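Local coordinates for protein carboxypeptidase 1 (PDB 5GIV) that is an M32-family metallocarboxypeptidase that binds zinc and probably releases amino acids one after another from the C-terminus of peptides with broad specificity, at residues Arg308-Trp320 with Gly330-Thr342. Numbering follows the deposited sequence.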
loop_
_atom_site.group_PDB
_atom_site.type_symbol
_atom_site.label_atom_id
_atom_site.label_comp_id
_atom_site.label_asym_id
_atom_site.label_seq_id
_atom_site.Cartn_x
_atom_site.Cartn_y
_atom_site.Cartn_z
ATOM N N ARG A 308 -21.523 -22.333 -4.836
ATOM C CA ARG A 308 -21.684 -23.436 -5.776
ATOM C C ARG A 308 -23.066 -24.068 -5.697
ATOM O O ARG A 308 -23.286 -25.141 -6.277
ATOM C CB ARG A 308 -20.597 -24.488 -5.541
ATOM C CG ARG A 308 -19.194 -23.963 -5.820
ATOM C CD ARG A 308 -18.127 -25.014 -5.565
ATOM N NE ARG A 308 -16.807 -24.401 -5.444
ATOM C CZ ARG A 308 -15.985 -24.163 -6.464
ATOM N NH1 ARG A 308 -16.333 -24.505 -7.700
ATOM N NH2 ARG A 308 -14.806 -23.592 -6.238
ATOM N N SER A 309 -24.011 -23.427 -5.019
ATOM C CA SER A 309 -25.337 -24.003 -4.845
ATOM C C SER A 309 -26.213 -23.666 -6.046
ATOM O O SER A 309 -25.935 -22.741 -6.811
ATOM C CB SER A 309 -25.990 -23.482 -3.568
ATOM O OG SER A 309 -26.342 -22.122 -3.721
ATOM N N ARG A 310 -27.289 -24.437 -6.209
ATOM C CA ARG A 310 -28.200 -24.155 -7.310
ATOM C C ARG A 310 -28.860 -22.791 -7.141
ATOM O O ARG A 310 -29.034 -22.051 -8.117
ATOM C CB ARG A 310 -29.243 -25.264 -7.445
ATOM C CG ARG A 310 -29.864 -25.293 -8.823
ATOM C CD ARG A 310 -30.619 -26.589 -9.162
ATOM N NE ARG A 310 -30.282 -27.753 -8.340
ATOM C CZ ARG A 310 -30.080 -28.979 -8.825
ATOM N NH1 ARG A 310 -30.191 -29.212 -10.132
ATOM N NH2 ARG A 310 -29.783 -29.977 -8.002
ATOM N N ALA A 311 -29.200 -22.423 -5.902
ATOM C CA ALA A 311 -29.865 -21.144 -5.670
ATOM C C ALA A 311 -28.986 -19.972 -6.092
ATOM O O ALA A 311 -29.492 -18.945 -6.564
ATOM C CB ALA A 311 -30.249 -21.013 -4.196
ATOM N N PHE A 312 -27.674 -20.091 -5.898
ATOM C CA PHE A 312 -26.757 -19.025 -6.297
ATOM C C PHE A 312 -26.874 -18.727 -7.786
ATOM O O PHE A 312 -26.940 -17.561 -8.195
ATOM C CB PHE A 312 -25.323 -19.407 -5.914
ATOM C CG PHE A 312 -24.291 -18.382 -6.288
ATOM C CD1 PHE A 312 -23.780 -18.322 -7.578
ATOM C CD2 PHE A 312 -23.822 -17.477 -5.340
ATOM C CE1 PHE A 312 -22.830 -17.388 -7.912
ATOM C CE2 PHE A 312 -22.865 -16.535 -5.670
ATOM C CZ PHE A 312 -22.367 -16.489 -6.957
ATOM N N TRP A 313 -26.877 -19.769 -8.621
ATOM C CA TRP A 313 -26.891 -19.538 -10.061
ATOM C C TRP A 313 -28.285 -19.204 -10.591
ATOM O O TRP A 313 -28.403 -18.519 -11.617
ATOM C CB TRP A 313 -26.291 -20.747 -10.785
ATOM C CG TRP A 313 -24.816 -20.747 -10.631
ATOM C CD1 TRP A 313 -24.070 -21.576 -9.842
ATOM C CD2 TRP A 313 -23.900 -19.820 -11.222
ATOM N NE1 TRP A 313 -22.740 -21.235 -9.928
ATOM C CE2 TRP A 313 -22.609 -20.160 -10.768
ATOM C CE3 TRP A 313 -24.044 -18.741 -12.098
ATOM C CZ2 TRP A 313 -21.468 -19.463 -11.166
ATOM C CZ3 TRP A 313 -22.904 -18.046 -12.495
ATOM C CH2 TRP A 313 -21.637 -18.412 -12.027
ATOM N N ALA A 314 -29.347 -19.645 -9.911
ATOM C CA ALA A 314 -30.671 -19.131 -10.252
ATOM C C ALA A 314 -30.711 -17.615 -10.133
ATOM O O ALA A 314 -31.420 -16.952 -10.897
ATOM C CB ALA A 314 -31.743 -19.763 -9.368
ATOM N N ALA A 315 -29.934 -17.051 -9.207
ATOM C CA ALA A 315 -29.930 -15.615 -8.966
ATOM C C ALA A 315 -28.975 -14.860 -9.882
ATOM O O ALA A 315 -29.296 -13.750 -10.323
ATOM C CB ALA A 315 -29.553 -15.331 -7.509
ATOM N N TYR A 316 -27.827 -15.453 -10.228
ATOM C CA TYR A 316 -26.777 -14.713 -10.911
ATOM C C TYR A 316 -26.540 -15.136 -12.352
ATOM O O TYR A 316 -25.806 -14.441 -13.059
ATOM C CB TYR A 316 -25.453 -14.806 -10.134
ATOM C CG TYR A 316 -25.470 -13.979 -8.884
ATOM C CD1 TYR A 316 -25.374 -12.598 -8.958
ATOM C CD2 TYR A 316 -25.582 -14.566 -7.632
ATOM C CE1 TYR A 316 -25.400 -11.823 -7.825
ATOM C CE2 TYR A 316 -25.606 -13.795 -6.484
ATOM C CZ TYR A 316 -25.518 -12.425 -6.590
ATOM O OH TYR A 316 -25.546 -11.628 -5.469
ATOM N N PHE A 317 -27.146 -16.218 -12.828
ATOM C CA PHE A 317 -26.889 -16.595 -14.210
ATOM C C PHE A 317 -27.277 -15.473 -15.162
ATOM O O PHE A 317 -26.602 -15.260 -16.179
ATOM C CB PHE A 317 -27.628 -17.877 -14.576
ATOM C CG PHE A 317 -27.284 -18.390 -15.937
ATOM C CD1 PHE A 317 -26.064 -18.994 -16.165
ATOM C CD2 PHE A 317 -28.171 -18.261 -16.992
ATOM C CE1 PHE A 317 -25.730 -19.476 -17.411
ATOM C CE2 PHE A 317 -27.844 -18.740 -18.255
ATOM C CZ PHE A 317 -26.616 -19.347 -18.462
ATOM N N GLY A 318 -28.341 -14.732 -14.837
ATOM C CA GLY A 318 -28.743 -13.621 -15.683
ATOM C C GLY A 318 -27.644 -12.587 -15.836
ATOM O O GLY A 318 -27.270 -12.225 -16.954
ATOM N N ASP A 319 -27.115 -12.093 -14.713
ATOM C CA ASP A 319 -25.987 -11.166 -14.783
ATOM C C ASP A 319 -24.793 -11.822 -15.467
ATOM O O ASP A 319 -24.120 -11.205 -16.302
ATOM C CB ASP A 319 -25.617 -10.683 -13.375
ATOM C CG ASP A 319 -24.382 -9.792 -13.361
ATOM O OD1 ASP A 319 -23.895 -9.420 -14.438
ATOM O OD2 ASP A 319 -23.904 -9.421 -12.273
ATOM N N TRP A 320 -24.551 -13.091 -15.152
ATOM C CA TRP A 320 -23.466 -13.841 -15.772
ATOM C C TRP A 320 -23.642 -13.914 -17.284
ATOM O O TRP A 320 -22.726 -13.577 -18.046
ATOM C CB TRP A 320 -23.429 -15.236 -15.149
ATOM C CG TRP A 320 -22.293 -16.125 -15.538
ATOM C CD1 TRP A 320 -22.356 -17.234 -16.330
ATOM C CD2 TRP A 320 -20.932 -16.013 -15.110
ATOM N NE1 TRP A 320 -21.121 -17.812 -16.429
ATOM C CE2 TRP A 320 -20.226 -17.084 -15.689
ATOM C CE3 TRP A 320 -20.241 -15.109 -14.299
ATOM C CZ2 TRP A 320 -18.862 -17.274 -15.485
ATOM C CZ3 TRP A 320 -18.891 -15.300 -14.093
ATOM C CH2 TRP A 320 -18.216 -16.373 -14.682
ATOM N N GLY A 330 -26.183 -21.078 -25.906
ATOM C CA GLY A 330 -26.413 -22.509 -25.931
ATOM C C GLY A 330 -26.150 -23.209 -24.623
ATOM O O GLY A 330 -26.079 -24.445 -24.597
ATOM N N VAL A 331 -26.018 -22.460 -23.534
ATOM C CA VAL A 331 -25.742 -23.016 -22.219
ATOM C C VAL A 331 -26.892 -22.624 -21.314
ATOM O O VAL A 331 -27.279 -21.450 -21.271
ATOM C CB VAL A 331 -24.403 -22.505 -21.650
ATOM C CG1 VAL A 331 -24.073 -23.216 -20.342
ATOM C CG2 VAL A 331 -23.282 -22.666 -22.689
ATOM N N THR A 332 -27.417 -23.590 -20.577
ATOM C CA THR A 332 -28.516 -23.294 -19.677
ATOM C C THR A 332 -27.989 -22.864 -18.313
ATOM O O THR A 332 -26.806 -23.007 -17.991
ATOM C CB THR A 332 -29.427 -24.507 -19.509
ATOM O OG1 THR A 332 -28.740 -25.512 -18.755
ATOM C CG2 THR A 332 -29.843 -25.080 -20.871
ATOM N N GLU A 333 -28.884 -22.290 -17.518
ATOM C CA GLU A 333 -28.541 -22.005 -16.138
ATOM C C GLU A 333 -28.160 -23.284 -15.397
ATOM O O GLU A 333 -27.206 -23.295 -14.613
ATOM C CB GLU A 333 -29.708 -21.295 -15.462
ATOM C CG GLU A 333 -29.629 -21.288 -13.968
ATOM C CD GLU A 333 -30.891 -20.768 -13.334
ATOM O OE1 GLU A 333 -31.447 -19.765 -13.837
ATOM O OE2 GLU A 333 -31.334 -21.386 -12.347
ATOM N N GLU A 334 -28.884 -24.377 -15.639
ATOM C CA GLU A 334 -28.567 -25.639 -14.973
ATOM C C GLU A 334 -27.184 -26.149 -15.370
ATOM O O GLU A 334 -26.505 -26.797 -14.566
ATOM C CB GLU A 334 -29.653 -26.680 -15.278
ATOM C CG GLU A 334 -29.402 -28.102 -14.750
ATOM C CD GLU A 334 -29.459 -28.230 -13.217
ATOM O OE1 GLU A 334 -29.134 -29.327 -12.698
ATOM O OE2 GLU A 334 -29.836 -27.248 -12.526
ATOM N N GLU A 335 -26.760 -25.897 -16.609
ATOM C CA GLU A 335 -25.451 -26.378 -17.027
ATOM C C GLU A 335 -24.329 -25.607 -16.337
ATOM O O GLU A 335 -23.309 -26.191 -15.959
ATOM C CB GLU A 335 -25.331 -26.301 -18.546
ATOM C CG GLU A 335 -26.149 -27.369 -19.240
ATOM C CD GLU A 335 -26.102 -27.269 -20.742
ATOM O OE1 GLU A 335 -26.324 -26.166 -21.276
ATOM O OE2 GLU A 335 -25.874 -28.307 -21.386
ATOM N N MET A 336 -24.513 -24.305 -16.131
ATOM C CA MET A 336 -23.516 -23.536 -15.406
ATOM C C MET A 336 -23.416 -24.003 -13.959
ATOM O O MET A 336 -22.312 -24.076 -13.402
ATOM C CB MET A 336 -23.843 -22.047 -15.480
ATOM C CG MET A 336 -22.864 -21.169 -14.727
ATOM S SD MET A 336 -21.202 -21.260 -15.420
ATOM C CE MET A 336 -21.506 -20.666 -17.063
ATOM N N TYR A 337 -24.553 -24.345 -13.339
ATOM C CA TYR A 337 -24.510 -24.889 -11.984
ATOM C C TYR A 337 -23.762 -26.215 -11.936
ATOM O O TYR A 337 -22.995 -26.468 -10.999
ATOM C CB TYR A 337 -25.923 -25.057 -11.423
ATOM C CG TYR A 337 -25.990 -26.033 -10.268
ATOM C CD1 TYR A 337 -25.522 -25.691 -9.013
ATOM C CD2 TYR A 337 -26.514 -27.309 -10.446
ATOM C CE1 TYR A 337 -25.574 -26.589 -7.961
ATOM C CE2 TYR A 337 -26.578 -28.213 -9.402
ATOM C CZ TYR A 337 -26.109 -27.852 -8.165
ATOM O OH TYR A 337 -26.173 -28.758 -7.131
ATOM N N ARG A 338 -23.974 -27.084 -12.920
ATOM C CA ARG A 338 -23.272 -28.361 -12.885
ATOM C C ARG A 338 -21.788 -28.188 -13.177
ATOM O O ARG A 338 -20.960 -28.917 -12.621
ATOM C CB ARG A 338 -23.897 -29.344 -13.871
ATOM C CG ARG A 338 -25.375 -29.575 -13.646
ATOM C CD ARG A 338 -25.981 -30.370 -14.796
ATOM N NE ARG A 338 -26.135 -31.778 -14.452
ATOM C CZ ARG A 338 -27.245 -32.285 -13.926
ATOM N NH1 ARG A 338 -28.292 -31.494 -13.702
ATOM N NH2 ARG A 338 -27.314 -33.580 -13.630
ATOM N N ALA A 339 -21.433 -27.222 -14.026
ATOM C CA ALA A 339 -20.049 -27.080 -14.447
ATOM C C ALA A 339 -19.138 -26.605 -13.323
ATOM O O ALA A 339 -17.932 -26.873 -13.365
ATOM C CB ALA A 339 -19.963 -26.117 -15.625
ATOM N N VAL A 340 -19.679 -25.917 -12.312
ATOM C CA VAL A 340 -18.866 -25.462 -11.191
ATOM C C VAL A 340 -18.714 -26.541 -10.130
ATOM O O VAL A 340 -18.144 -26.270 -9.065
ATOM C CB VAL A 340 -19.423 -24.174 -10.537
ATOM C CG1 VAL A 340 -19.704 -23.091 -11.587
ATOM C CG2 VAL A 340 -20.635 -24.467 -9.664
ATOM N N ASN A 341 -19.273 -27.726 -10.350
ATOM C CA ASN A 341 -19.252 -28.820 -9.388
ATOM C C ASN A 341 -18.701 -30.097 -10.005
ATOM O O ASN A 341 -19.169 -31.198 -9.706
ATOM C CB ASN A 341 -20.642 -29.079 -8.809
ATOM C CG ASN A 341 -21.131 -27.949 -7.927
ATOM O OD1 ASN A 341 -20.568 -27.695 -6.862
ATOM N ND2 ASN A 341 -22.206 -27.285 -8.348
ATOM N N THR A 342 -17.707 -29.983 -10.880
ATOM C CA THR A 342 -17.047 -31.180 -11.374
ATOM C C THR A 342 -16.083 -31.734 -10.331
ATOM O O THR A 342 -15.649 -31.036 -9.415
ATOM C CB THR A 342 -16.293 -30.894 -12.669
ATOM O OG1 THR A 342 -15.078 -30.197 -12.365
ATOM C CG2 THR A 342 -17.149 -30.128 -13.678
HETATM O O HOH W 1 -27.156 -26.837 -4.787
HETATM O O HOH W 2 -33.793 -17.763 -12.460
#
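Trp313 and Met336 meet at the centre of a contact between two consecutive helices of this largely helical M32 fold, where the 310-320 part of one helix and the short helix 333-339 are steeply inclined, with 129° between their N-to-C directions and axes 9.3 Å apart at closest approach. Met336 CG sits over the six-membered ring of Trp313, 3.7 Å from its centroid, while Phe312 covers the opposite face; the Met336 sulfur makes Met-aromatic contacts with Trp313 and, obliquely, with Trp320. CG of Met336 is anti to the backbone N (chi1 179°), which carries it onto the indole, and a bend at chi2 keeps the sulfur over the same face. Phe317 lays one face flat on the first turn of helix 333-339, with Glu333 CA almost on the ring normal, 3.7 Å from the centroid. That turn begins in a capping box between Thr332 and Glu335. At the other end Tyr337 receives Arg310 CB over its ring face, and one face of the Arg310 guanidinium rests on Tyr337 CE2, the two planes 33° apart. Arg310 NH1 meets Glu334 OE1 edge-on at 2.8 Å, with guanidinium and carboxylate nearly coplanar; Glu499 of helix 487-501 pairs with Arg310 NH2. Val340 packs both methyls near Trp313 NE1, which is hydrogen-bonded to Tyr262 of the zinc-binding helix 257-275. Arg308, also bound to Glu303 and Asn304, donates from NH1 to Val340 O (2.9 Å). Asn341 OD1 accepts from Lys496, whereas its ND2 bridges Tyr337 O and Arg308 O, the latter by a nearly straight 3.2 Å bond in the amide plane.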